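Local atomic coordinates of predicted component of a thermophile-specific DNA repair system, contains a RAMP domain (Methanopyrus kandleri, PDB entry 4N0L), a protein that probably binds CRISPR RNA as the Csm3 component of a type III-A CRISPR interference complex in antiviral defence. Residues Ile39-Pro42 against Val43-Tyr46. Residues are numbered along the deposited sequence; the frame is centred on the assembly and turned at random.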
ATOM      1  N   ILE A  39       7.328 -15.316  -5.336  1.00 25.64           N
ATOM      2  CA  ILE A  39       8.646 -15.942  -5.333  1.00 27.67           C
ATOM      3  C   ILE A  39       8.739 -17.070  -4.313  1.00 32.76           C
ATOM      4  O   ILE A  39       7.874 -17.217  -3.452  1.00 30.46           O
ATOM      5  CB  ILE A  39       9.760 -14.911  -5.041  1.00 25.20           C
ATOM      6  CG1 ILE A  39       9.566 -14.292  -3.655  1.00 25.67           C
ATOM      7  CG2 ILE A  39       9.781 -13.822  -6.103  1.00 19.58           C
ATOM      8  CD1 ILE A  39      10.740 -13.448  -3.198  1.00 25.55           C
ATOM      9  N   ARG A  40       9.796 -17.868  -4.427  1.00 40.38           N
ATOM     10  CA  ARG A  40      10.027 -18.983  -3.519  1.00 44.57           C
ATOM     11  C   ARG A  40      10.643 -18.511  -2.207  1.00 44.67           C
ATOM     12  O   ARG A  40      11.584 -17.717  -2.202  1.00 45.79           O
ATOM     13  CB  ARG A  40      10.939 -20.024  -4.173  1.00 50.50           C
ATOM     14  CG  ARG A  40      11.028 -21.340  -3.420  1.00 53.28           C
ATOM     15  CD  ARG A  40       9.795 -22.197  -3.622  1.00 58.59           C
ATOM     16  NE  ARG A  40       9.790 -22.853  -4.926  1.00 62.23           N
ATOM     17  CZ  ARG A  40       9.026 -23.896  -5.235  1.00 61.79           C
ATOM     18  NH1 ARG A  40       8.206 -24.415  -4.330  1.00 57.49           N
ATOM     19  NH2 ARG A  40       9.088 -24.427  -6.448  1.00 64.20           N
ATOM     20  N   ASP A  41      10.103 -19.002  -1.097  1.00 43.86           N
ATOM     21  CA  ASP A  41      10.649 -18.696   0.218  1.00 47.24           C
ATOM     22  C   ASP A  41      11.738 -19.703   0.566  1.00 50.70           C
ATOM     23  O   ASP A  41      11.469 -20.899   0.665  1.00 45.72           O
ATOM     24  CB  ASP A  41       9.549 -18.711   1.280  1.00 48.96           C
ATOM     25  CG  ASP A  41      10.081 -18.456   2.678  1.00 54.87           C
ATOM     26  OD1 ASP A  41       9.327 -18.678   3.649  1.00 55.80           O
ATOM     27  OD2 ASP A  41      11.255 -18.052   2.807  1.00 59.02           O
ATOM     28  N   PRO A  42      12.978 -19.223   0.737  1.00 58.82           N
ATOM     29  CA  PRO A  42      14.117 -20.082   1.080  1.00 63.51           C
ATOM     30  C   PRO A  42      13.884 -20.884   2.360  1.00 66.45           C
ATOM     31  O   PRO A  42      14.307 -22.037   2.452  1.00 70.12           O
ATOM     32  CB  PRO A  42      15.261 -19.085   1.267  1.00 65.20           C
ATOM     33  CG  PRO A  42      14.880 -17.915   0.425  1.00 63.54           C
ATOM     34  CD  PRO A  42      13.385 -17.822   0.529  1.00 59.86           C
ATOM     35  N   VAL A  43      13.213 -20.271   3.330  1.00 64.47           N
ATOM     36  CA  VAL A  43      12.980 -20.899   4.627  1.00 63.72           C
ATOM     37  C   VAL A  43      11.932 -22.008   4.561  1.00 64.66           C
ATOM     38  O   VAL A  43      12.231 -23.172   4.832  1.00 66.81           O
ATOM     39  CB  VAL A  43      12.540 -19.861   5.677  1.00 62.10           C
ATOM     40  CG1 VAL A  43      12.168 -20.548   6.981  1.00 62.24           C
ATOM     41  CG2 VAL A  43      13.642 -18.840   5.904  1.00 61.80           C
ATOM     42  N   SER A  44      10.705 -21.641   4.202  1.00 62.47           N
ATOM     43  CA  SER A  44       9.591 -22.585   4.187  1.00 56.91           C
ATOM     44  C   SER A  44       9.599 -23.476   2.951  1.00 55.25           C
ATOM     45  O   SER A  44       9.149 -24.620   3.000  1.00 61.50           O
ATOM     46  CB  SER A  44       8.258 -21.837   4.272  1.00 56.53           C
ATOM     47  OG  SER A  44       8.075 -20.997   3.145  1.00 57.22           O
ATOM     48  N   GLY A  45      10.100 -22.947   1.840  1.00 51.67           N
ATOM     49  CA  GLY A  45      10.133 -23.700   0.600  1.00 52.31           C
ATOM     50  C   GLY A  45       8.887 -23.503  -0.240  1.00 49.45           C
ATOM     51  O   GLY A  45       8.752 -24.082  -1.317  1.00 48.85           O
ATOM     52  N   TYR A  46       7.967 -22.686   0.260  1.00 46.05           N
ATOM     53  CA  TYR A  46       6.715 -22.419  -0.435  1.00 45.33           C
ATOM     54  C   TYR A  46       6.715 -21.023  -1.047  1.00 43.92           C
ATOM     55  O   TYR A  46       7.413 -20.134  -0.564  1.00 44.36           O
ATOM     56  CB  TYR A  46       5.534 -22.581   0.525  1.00 47.14           C
ATOM     57  CG  TYR A  46       5.213 -24.020   0.850  1.00 49.04           C
ATOM     58  CD1 TYR A  46       4.613 -24.846  -0.094  1.00 49.56           C
ATOM     59  CD2 TYR A  46       5.515 -24.557   2.094  1.00 49.18           C
ATOM     60  CE1 TYR A  46       4.318 -26.165   0.196  1.00 50.07           C
ATOM     61  CE2 TYR A  46       5.224 -25.876   2.392  1.00 52.28           C
ATOM     62  CZ  TYR A  46       4.626 -26.674   1.439  1.00 51.40           C
ATOM     63  OH  TYR A  46       4.334 -27.986   1.731  1.00 52.84           O
TER
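D41 turns its carboxylate back over the loop that follows it and uses both oxygens. OD2 takes the backbone N of V43 at 3.0 Å, which makes an Asx turn with P42 at its middle. OD1 receives OG of S44 at 2.7 Å and, more weakly, N of S44. With CG anti to the backbone N (chi1 178°), the carboxylate lies alongside V43 and turns one face to the loop; V43 N and S44 OG both reach it from that side. S44 OG also accepts a weak bond from N of Y46.

The backbone closes the same loop. G45 N bonds to D41 O at 2.7 Å, an alpha-turn, and D41 N to Y46 O at 3.0 Å; P42, V43 and S44 keep right-handed helical angles, while G45 has left-handed ones (phi 90°). This is the connection of the two-stranded hairpin 39-40/47-48.

Alongside, R40 bends at chi2 and chi3 until NH1 reaches G45 O at 3.1 Å. Its NH2 makes a long, weak ion pair with E216.

With both carboxylate oxygens engaged by N-H and O-H donors, the buried D41 is probably stabilised as an anion, and the loop is held from side chain and backbone together.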